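Local coordinates for beta-N-acetylglucosaminidase-like protein Glycoside hydrolase family 20 (Flavobacterium johnsoniae, PDB 6YHH) that probably removes terminal N-acetylglucosamine units from chitin-derived oligosaccharides, as a beta-N-acetylhexosaminidase of glycoside hydrolase family 20, at residues A[374-379]-A[402-407]; A[527-532]-A[558-563]; A[533-538]-A[659-664]. All blocks are in the same frame, centred on the assembly; numbering follows the deposited sequence.

Contact 1 of 3, residues A[374-379]-A[402-407]; sequences LSKEAI and KGYKTV
Y404 and the type I turn from S375 to A378 meet at the entry to two neighbouring parallel strands of the catalytic TIM barrel, 379-382 and 406-408, and illustrate how one aromatic side chain can pin the loop that leads into a strand. The phenol hydroxyl donates to L374 O, with Y404 OH 2.7 Å from that oxygen and tilted 23° out of the carbonyl plane. K376 lays its aliphatic stem across one ring face in a CH-pi contact, CG lying 4.0 Å from the centroid of the Y404 ring, while A378 O lies at the ring edge. L374 adds an apolar touch, its CD2 3.8 Å from Y404 CE2. The K376 chain runs straight on to CD (chi2 -172°), which lies 3.3 Å from K402 O and beside G403; only beyond CD does it bend. That glycine closes the preceding helix in a Schellman motif, and a CB there would collide with K376 CD. Beside the turn, K405 is bent at chi3 and chi4, which brings NZ back toward its own backbone N, and one water accepts from both (2.9 Å from K405 NZ) and lies within bonding distance of K376 O and A378 O. A second water bridges K405 NZ to E377 O. Within the turn, S375 OG accepts from E377 N as an ST turn. I379 bonds to L363 and G365 of the strand on one flank, K405 to V380, and T406 to L444 of strand 443-450; L374 packs on helix 341-358, and T406 on helix 394-401.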
loop_
_atom_site.group_PDB
_atom_site.type_symbol
_atom_site.label_atom_id
_atom_site.label_comp_id
_atom_site.label_asym_id
_atom_site.label_seq_id
_atom_site.Cartn_x
_atom_site.Cartn_y
_atom_site.Cartn_z
ATOM N N LEU A 374 5.597 -15.680 41.200
ATOM C CA LEU A 374 5.800 -14.578 40.277
ATOM C C LEU A 374 5.908 -13.271 41.013
ATOM O O LEU A 374 4.996 -12.975 41.784
ATOM C CB LEU A 374 4.604 -14.498 39.304
ATOM C CG LEU A 374 4.796 -13.538 38.142
ATOM C CD1 LEU A 374 5.920 -13.951 37.203
ATOM C CD2 LEU A 374 3.484 -13.351 37.361
ATOM N N SER A 375 6.961 -12.511 40.787
ATOM C CA SER A 375 7.048 -11.147 41.334
ATOM C C SER A 375 5.809 -10.324 41.055
ATOM O O SER A 375 5.340 -10.281 39.895
ATOM C CB SER A 375 8.236 -10.436 40.783
ATOM O OG SER A 375 8.227 -9.090 41.186
ATOM N N LYS A 376 5.316 -9.606 42.087
ATOM C CA LYS A 376 4.192 -8.716 41.874
ATOM C C LYS A 376 4.528 -7.489 41.042
ATOM O O LYS A 376 3.615 -6.687 40.719
ATOM C CB LYS A 376 3.515 -8.343 43.182
ATOM C CG LYS A 376 2.793 -9.501 43.791
ATOM C CD LYS A 376 1.954 -9.044 44.999
ATOM C CE LYS A 376 2.884 -8.796 46.185
ATOM N NZ LYS A 376 3.439 -10.122 46.608
ATOM N N GLU A 377 5.797 -7.344 40.648
ATOM C CA GLU A 377 6.159 -6.302 39.681
ATOM C C GLU A 377 5.922 -6.774 38.215
ATOM O O GLU A 377 6.068 -5.962 37.322
ATOM C CB GLU A 377 7.607 -5.911 39.809
ATOM C CG GLU A 377 7.917 -5.374 41.229
ATOM C CD GLU A 377 9.386 -5.046 41.399
ATOM O OE1 GLU A 377 10.054 -5.492 42.376
ATOM O OE2 GLU A 377 9.884 -4.319 40.533
ATOM N N ALA A 378 5.644 -8.037 37.998
ATOM C CA ALA A 378 5.297 -8.539 36.589
ATOM C C ALA A 378 3.903 -8.065 36.201
ATOM O O ALA A 378 2.935 -8.049 37.008
ATOM C CB ALA A 378 5.343 -10.034 36.514
ATOM N N ILE A 379 3.784 -7.651 34.932
ATOM C CA ILE A 379 2.460 -7.364 34.364
ATOM C C ILE A 379 1.821 -8.607 33.778
ATOM O O ILE A 379 2.486 -9.366 33.015
ATOM C CB ILE A 379 2.590 -6.281 33.322
ATOM C CG1 ILE A 379 3.191 -5.073 33.996
ATOM C CG2 ILE A 379 1.238 -5.937 32.735
ATOM C CD1 ILE A 379 3.513 -3.968 33.112
ATOM N N LYS A 402 -4.655 -10.412 43.608
ATOM C CA LYS A 402 -3.392 -10.888 44.148
ATOM C C LYS A 402 -2.260 -9.902 44.128
ATOM O O LYS A 402 -1.142 -10.209 44.549
ATOM C CB LYS A 402 -2.948 -12.174 43.451
ATOM C CG LYS A 402 -3.792 -13.382 43.745
ATOM C CD LYS A 402 -3.255 -14.575 42.935
ATOM C CE LYS A 402 -4.250 -15.636 42.545
ATOM N NZ LYS A 402 -4.748 -16.403 43.671
ATOM N N GLY A 403 -2.456 -8.745 43.531
ATOM C CA GLY A 403 -1.474 -7.713 43.557
ATOM C C GLY A 403 -0.723 -7.334 42.292
ATOM O O GLY A 403 0.241 -6.556 42.364
ATOM N N TYR A 404 -1.194 -7.860 41.141
ATOM C CA TYR A 404 -0.514 -7.728 39.851
ATOM C C TYR A 404 -1.229 -6.767 38.925
ATOM O O TYR A 404 -2.454 -6.785 38.792
ATOM C CB TYR A 404 -0.420 -9.078 39.151
ATOM C CG TYR A 404 0.304 -10.141 39.900
ATOM C CD1 TYR A 404 -0.356 -10.926 40.834
ATOM C CD2 TYR A 404 1.676 -10.387 39.689
ATOM C CE1 TYR A 404 0.307 -11.901 41.554
ATOM C CE2 TYR A 404 2.334 -11.396 40.373
ATOM C CZ TYR A 404 1.642 -12.117 41.316
ATOM O OH TYR A 404 2.355 -13.093 42.007
ATOM N N LYS A 405 -0.462 -5.872 38.312
ATOM C CA LYS A 405 -1.011 -5.012 37.275
ATOM C C LYS A 405 -1.363 -5.855 36.064
ATOM O O LYS A 405 -0.647 -6.814 35.820
ATOM C CB LYS A 405 -0.018 -3.994 36.853
ATOM C CG LYS A 405 0.357 -3.049 37.965
ATOM C CD LYS A 405 1.252 -1.918 37.576
ATOM C CE LYS A 405 2.655 -2.331 37.158
ATOM N NZ LYS A 405 3.298 -3.073 38.300
ATOM N N THR A 406 -2.476 -5.518 35.426
ATOM C CA THR A 406 -3.032 -6.398 34.380
ATOM C C THR A 406 -3.483 -5.607 33.153
ATOM O O THR A 406 -3.945 -4.523 33.285
ATOM C CB THR A 406 -4.193 -7.224 34.970
ATOM O OG1 THR A 406 -3.674 -8.040 36.060
ATOM C CG2 THR A 406 -4.722 -8.201 34.045
ATOM N N VAL A 407 -3.422 -6.260 31.999
ATOM C CA VAL A 407 -3.968 -5.742 30.744
ATOM C C VAL A 407 -4.899 -6.794 30.202
ATOM O O VAL A 407 -4.553 -7.980 30.202
ATOM C CB VAL A 407 -2.799 -5.520 29.699
ATOM C CG1 VAL A 407 -3.349 -5.124 28.326
ATOM C CG2 VAL A 407 -1.853 -4.429 30.170
HETATM O O HOH W 1 2.454 -5.844 38.472
HETATM O O HOH W 2 1.566 -4.255 41.169
HETATM O O HOH W 3 6.063 -3.323 37.510
#

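Contact 2 of 3, residues A[527-532]-A[558-563]; sequences EFTNVC and DACTPD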
loop_
_atom_site.group_PDB
_atom_site.type_symbol
_atom_site.label_atom_id
_atom_site.label_comp_id
_atom_site.label_asym_id
_atom_site.label_seq_id
_atom_site.Cartn_x
_atom_site.Cartn_y
_atom_site.Cartn_z
ATOM N N GLU A 527 -21.607 -6.748 -4.031
ATOM C CA GLU A 527 -22.883 -6.812 -3.322
ATOM C C GLU A 527 -23.058 -8.071 -2.540
ATOM O O GLU A 527 -23.670 -8.085 -1.441
ATOM C CB GLU A 527 -24.079 -6.600 -4.307
ATOM C CG GLU A 527 -24.045 -5.232 -4.928
ATOM C CD GLU A 527 -24.989 -5.047 -6.096
ATOM O OE1 GLU A 527 -25.391 -6.022 -6.755
ATOM O OE2 GLU A 527 -25.267 -3.833 -6.398
ATOM N N PHE A 528 -22.576 -9.190 -3.060
ATOM C CA PHE A 528 -22.681 -10.459 -2.302
ATOM C C PHE A 528 -21.777 -10.419 -1.032
ATOM O O PHE A 528 -22.164 -11.002 -0.011
ATOM C CB PHE A 528 -22.342 -11.674 -3.157
ATOM C CG PHE A 528 -22.908 -12.971 -2.602
ATOM C CD1 PHE A 528 -24.292 -13.095 -2.344
ATOM C CD2 PHE A 528 -22.121 -14.059 -2.356
ATOM C CE1 PHE A 528 -24.776 -14.248 -1.744
ATOM C CE2 PHE A 528 -22.611 -15.225 -1.796
ATOM C CZ PHE A 528 -23.966 -15.319 -1.505
ATOM N N THR A 529 -20.627 -9.735 -1.050
ATOM C CA THR A 529 -19.863 -9.620 0.202
ATOM C C THR A 529 -20.673 -8.958 1.282
ATOM O O THR A 529 -20.474 -9.215 2.473
ATOM C CB THR A 529 -18.545 -8.869 0.109
ATOM O OG1 THR A 529 -18.830 -7.470 -0.088
ATOM C CG2 THR A 529 -17.675 -9.391 -0.945
ATOM N N ASN A 530 -21.656 -8.118 0.902
ATOM C CA ASN A 530 -22.458 -7.388 1.859
ATOM C C ASN A 530 -23.544 -8.150 2.594
ATOM O O ASN A 530 -24.220 -7.569 3.480
ATOM C CB ASN A 530 -22.995 -6.091 1.207
ATOM C CG ASN A 530 -21.901 -5.130 0.829
ATOM O OD1 ASN A 530 -20.830 -5.097 1.435
ATOM N ND2 ASN A 530 -22.200 -4.299 -0.130
ATOM N N VAL A 531 -23.663 -9.471 2.337
ATOM C CA VAL A 531 -24.432 -10.393 3.127
ATOM C C VAL A 531 -23.652 -11.560 3.657
ATOM O O VAL A 531 -24.234 -12.414 4.275
ATOM C CB VAL A 531 -25.699 -10.880 2.420
ATOM C CG1 VAL A 531 -26.646 -9.708 2.280
ATOM C CG2 VAL A 531 -25.439 -11.607 1.077
ATOM N N CYS A 532 -22.332 -11.562 3.469
ATOM C CA CYS A 532 -21.512 -12.728 3.848
ATOM C C CYS A 532 -20.368 -12.307 4.833
ATOM O O CYS A 532 -19.902 -11.180 4.786
ATOM C CB CYS A 532 -20.865 -13.370 2.654
ATOM S SG CYS A 532 -21.975 -14.170 1.489
ATOM N N ASP A 558 -11.623 -13.703 2.046
ATOM C CA ASP A 558 -10.673 -12.625 2.297
ATOM C C ASP A 558 -11.213 -11.261 1.962
ATOM O O ASP A 558 -10.731 -10.297 2.501
ATOM C CB ASP A 558 -9.384 -12.934 1.544
ATOM C CG ASP A 558 -8.922 -14.298 1.883
ATOM O OD1 ASP A 558 -8.644 -14.512 3.110
ATOM O OD2 ASP A 558 -8.845 -15.171 1.012
ATOM N N ALA A 559 -12.262 -11.176 1.122
ATOM C CA ALA A 559 -12.982 -9.942 0.833
ATOM C C ALA A 559 -14.133 -9.656 1.732
ATOM O O ALA A 559 -14.625 -8.528 1.784
ATOM C CB ALA A 559 -13.506 -10.032 -0.626
ATOM N N CYS A 560 -14.514 -10.641 2.559
ATOM C CA CYS A 560 -15.618 -10.454 3.485
ATOM C C CYS A 560 -15.174 -10.086 4.916
ATOM O O CYS A 560 -14.010 -10.381 5.344
ATOM C CB CYS A 560 -16.496 -11.716 3.566
ATOM S SG CYS A 560 -17.299 -12.130 2.016
ATOM N N THR A 561 -16.104 -9.391 5.618
ATOM C CA THR A 561 -15.847 -8.956 6.978
ATOM C C THR A 561 -17.052 -9.186 7.841
ATOM O O THR A 561 -18.133 -9.313 7.296
ATOM C CB THR A 561 -15.454 -7.458 6.980
ATOM O OG1 THR A 561 -16.326 -6.729 6.094
ATOM C CG2 THR A 561 -14.067 -7.311 6.401
ATOM N N PRO A 562 -16.934 -9.158 9.191
ATOM C CA PRO A 562 -18.148 -9.186 10.046
ATOM C C PRO A 562 -18.976 -7.922 9.898
ATOM O O PRO A 562 -18.575 -6.986 9.217
ATOM C CB PRO A 562 -17.598 -9.238 11.481
ATOM C CG PRO A 562 -16.103 -9.259 11.348
ATOM C CD PRO A 562 -15.709 -8.972 9.970
ATOM N N ASP A 563 -20.184 -7.969 10.441
ATOM C CA ASP A 563 -21.125 -6.824 10.393
ATOM C C ASP A 563 -21.393 -6.433 8.936
ATOM O O ASP A 563 -21.356 -5.249 8.531
ATOM C CB ASP A 563 -20.585 -5.651 11.234
ATOM C CG ASP A 563 -20.387 -6.031 12.685
ATOM O OD1 ASP A 563 -21.386 -6.206 13.377
ATOM O OD2 ASP A 563 -19.178 -6.236 13.072
HETATM O O HOH W 4 -18.689 -8.607 4.572
#
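C560 inserts its side chain between T529 and C532, where helix 523-529 ends and the chain turns into strand 532-534. Its CB already points at the opposite segment and lies 3.7 Å from C532 O. From there SG, anti to the carbonyl carbon of its own residue (chi1 -63°), runs past C532, with C560 SG 3.8 Å from C532 CB. The same sulfur meets the flank of the threonine: C560 SG is 4.0 Å from T529 CB, with the T529 methyl CG2 only slightly farther. The two cysteines nevertheless form no disulfide, since C532 SG is 5.1 Å from C560 SG. The C532 sulfur is turned instead over one face of the F528 ring, offset toward its rim. T529 CG2 also reaches the CB of A559, 4.2 Å away, so the threonine spreads its apolar side over both A559 and C560, while its OG1 bonds to N526 O one helical turn back and to K509 NZ.

No direct hydrogen bond crosses this contact, an example of packing in which an ordered water carries the polar link. The water accepts from the backbone of T561, lying 2.9 Å from T561 N, and sits 2.8 Å from T529 O, to which it can donate. T529 O also accepts from C532 N, three residues on, in the turn that leads from the helix into strand 532-534. Helix 507-517 packs on T529 and A559 through L513, helix 617-634 reaches F528 through L623 and C532 through L619, and C560 O bonds to R463, tying this helical C-terminal part to helix 460-464.

Contact 3 of 3, residues A[533-538]-A[659-664]; sequences EPLKGY and DVELSV
E533 and E661 form an antiparallel hydrogen-bonded pair, with E533 N 2.9 Å from E661 O and the reverse bond equally long, both donors lying in the carbonyl plane, while P534 and V660 follow as a non-hydrogen-bonded pair. L535 N extends the pairing to D659 O, which it meets from above the carbonyl plane. The side chains of both glutamates lie on the same sheet face, where K536 NZ sits between them, 2.8 Å from E533 OE1, on its anti lone pair, and 2.8 Å from E661 OE2, met from above the carboxylate plane. This salt-bridge network lies on one face of a two-stranded antiparallel sheet that brings strand 532-534 against strand 660-662, across an intervening run of mostly helical chain. The lysine probably eases the closeness of the two carboxylates, whose E533 OE1 and E661 OE2 are 4.4 Å apart. Extended beyond CG (chi2 179°), E533 carries OE2 to 2.8 Å from S663 OG, which donates to it from above the carboxylate plane and also bonds to S567; A564 N donates to OE2 as well. Replacing E533 by an alanine would probably leave K536 with E661 alone of the two carboxylates, and take one acceptor from S663 OG and A564 N. L535 crosses D659 at about a right angle and sets CD2 3.6 Å from V660 C. E661 OE1 binds K655 and a water held by K536 N.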
loop_
_atom_site.group_PDB
_atom_site.type_symbol
_atom_site.label_atom_id
_atom_site.label_comp_id
_atom_site.label_asym_id
_atom_site.label_seq_id
_atom_site.Cartn_x
_atom_site.Cartn_y
_atom_site.Cartn_z
ATOM N N GLU A 533 -20.089 -13.201 5.749
ATOM C CA GLU A 533 -19.079 -12.991 6.796
ATOM C C GLU A 533 -18.172 -14.175 6.887
ATOM O O GLU A 533 -18.581 -15.284 6.781
ATOM C CB GLU A 533 -19.740 -12.639 8.115
ATOM C CG GLU A 533 -20.662 -11.414 7.978
ATOM C CD GLU A 533 -21.379 -11.036 9.272
ATOM O OE1 GLU A 533 -21.171 -11.620 10.348
ATOM O OE2 GLU A 533 -22.278 -10.158 9.207
ATOM N N PRO A 534 -16.892 -13.933 7.084
ATOM C CA PRO A 534 -16.026 -15.095 7.192
ATOM C C PRO A 534 -16.315 -15.949 8.433
ATOM O O PRO A 534 -16.717 -15.451 9.493
ATOM C CB PRO A 534 -14.619 -14.506 7.273
ATOM C CG PRO A 534 -14.772 -13.046 7.323
ATOM C CD PRO A 534 -16.221 -12.648 7.257
ATOM N N LEU A 535 -16.136 -17.255 8.320
ATOM C CA LEU A 535 -16.454 -18.124 9.452
ATOM C C LEU A 535 -15.691 -17.694 10.704
ATOM O O LEU A 535 -14.527 -17.301 10.662
ATOM C CB LEU A 535 -16.181 -19.581 9.094
ATOM C CG LEU A 535 -16.858 -20.237 7.925
ATOM C CD1 LEU A 535 -16.623 -21.728 7.850
ATOM C CD2 LEU A 535 -18.339 -20.020 8.086
ATOM N N LYS A 536 -16.382 -17.757 11.847
ATOM C CA LYS A 536 -15.901 -17.154 13.083
ATOM C C LYS A 536 -15.239 -18.130 14.030
ATOM O O LYS A 536 -15.566 -19.319 14.030
ATOM C CB LYS A 536 -17.066 -16.458 13.809
ATOM C CG LYS A 536 -17.680 -15.332 12.997
ATOM C CD LYS A 536 -19.051 -14.875 13.534
ATOM C CE LYS A 536 -19.549 -13.567 12.908
ATOM N NZ LYS A 536 -19.745 -13.741 11.436
ATOM N N GLY A 537 -14.373 -17.633 14.898
ATOM C CA GLY A 537 -13.820 -18.497 15.932
ATOM C C GLY A 537 -12.633 -19.265 15.331
ATOM O O GLY A 537 -11.732 -18.656 14.705
ATOM N N TYR A 538 -12.705 -20.594 15.478
ATOM C CA TYR A 538 -11.638 -21.454 14.959
ATOM C C TYR A 538 -12.199 -22.415 13.907
ATOM O O TYR A 538 -11.741 -23.544 13.780
ATOM C CB TYR A 538 -10.903 -22.139 16.180
ATOM C CG TYR A 538 -10.151 -21.138 17.111
ATOM C CD1 TYR A 538 -8.931 -20.607 16.759
ATOM C CD2 TYR A 538 -10.717 -20.681 18.297
ATOM C CE1 TYR A 538 -8.253 -19.689 17.591
ATOM C CE2 TYR A 538 -10.076 -19.777 19.125
ATOM C CZ TYR A 538 -8.846 -19.224 18.752
ATOM O OH TYR A 538 -8.156 -18.261 19.597
ATOM N N ASP A 659 -15.778 -20.739 3.039
ATOM C CA ASP A 659 -15.422 -20.287 4.371
ATOM C C ASP A 659 -16.071 -18.970 4.726
ATOM O O ASP A 659 -15.535 -18.180 5.451
ATOM C CB ASP A 659 -13.867 -20.262 4.535
ATOM C CG ASP A 659 -13.273 -21.661 4.759
ATOM O OD1 ASP A 659 -14.043 -22.606 5.149
ATOM O OD2 ASP A 659 -12.055 -21.895 4.486
ATOM N N VAL A 660 -17.315 -18.805 4.278
ATOM C CA VAL A 660 -18.122 -17.708 4.750
ATOM C C VAL A 660 -19.512 -18.251 5.132
ATOM O O VAL A 660 -19.838 -19.407 4.818
ATOM C CB VAL A 660 -18.337 -16.605 3.694
ATOM C CG1 VAL A 660 -17.022 -15.996 3.271
ATOM C CG2 VAL A 660 -19.056 -17.127 2.455
ATOM N N GLU A 661 -20.296 -17.365 5.734
ATOM C CA GLU A 661 -21.661 -17.601 6.085
ATOM C C GLU A 661 -22.525 -16.440 5.664
ATOM O O GLU A 661 -22.108 -15.299 5.565
ATOM C CB GLU A 661 -21.767 -17.827 7.579
ATOM C CG GLU A 661 -21.449 -16.638 8.468
ATOM C CD GLU A 661 -21.270 -16.954 9.924
ATOM O OE1 GLU A 661 -21.040 -18.131 10.248
ATOM O OE2 GLU A 661 -21.299 -16.013 10.769
ATOM N N LEU A 662 -23.787 -16.763 5.388
ATOM C CA LEU A 662 -24.806 -15.747 5.147
ATOM C C LEU A 662 -25.365 -15.174 6.448
ATOM O O LEU A 662 -25.944 -15.899 7.250
ATOM C CB LEU A 662 -25.995 -16.326 4.320
ATOM C CG LEU A 662 -25.758 -16.608 2.845
ATOM C CD1 LEU A 662 -26.879 -17.513 2.286
ATOM C CD2 LEU A 662 -25.602 -15.326 2.061
ATOM N N SER A 663 -25.116 -13.904 6.706
ATOM C CA SER A 663 -25.464 -13.334 7.996
ATOM C C SER A 663 -26.834 -12.684 7.991
ATOM O O SER A 663 -27.191 -11.962 8.881
ATOM C CB SER A 663 -24.362 -12.371 8.454
ATOM O OG SER A 663 -24.145 -11.340 7.500
ATOM N N VAL A 664 -27.601 -13.027 6.976
ATOM C CA VAL A 664 -29.060 -12.774 6.917
ATOM C C VAL A 664 -29.874 -13.982 7.322
ATOM O O VAL A 664 -31.108 -13.900 7.427
ATOM C CB VAL A 664 -29.461 -12.318 5.488
ATOM C CG1 VAL A 664 -28.854 -10.977 5.112
ATOM C CG2 VAL A 664 -29.129 -13.345 4.430
HETATM O O HOH W 5 -19.067 -18.734 12.027
#

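In the fold
Followed from the N terminus, contact 1 comes first: it closes a beta-alpha-beta crossover of the catalytic barrel, through helix 394-401, and is complete before the others begin. Contact 2 then opens at 527-532 and closes at 558-563, while contact 3 opens at 533-538, directly after the first segment of contact 2, and closes only at 659-664, almost at the end of the chain. Their segments alternate, so the two cross, and they touch: V531 O lies 3.0 Å from S663 N, probably a hydrogen bond. Together they gather helices 523-529 and 556-559 and the paired strands 532-534 and 660-662 into the C-terminal region. Contact 1 stands apart from both, its centre about 41 Å from that of contact 2.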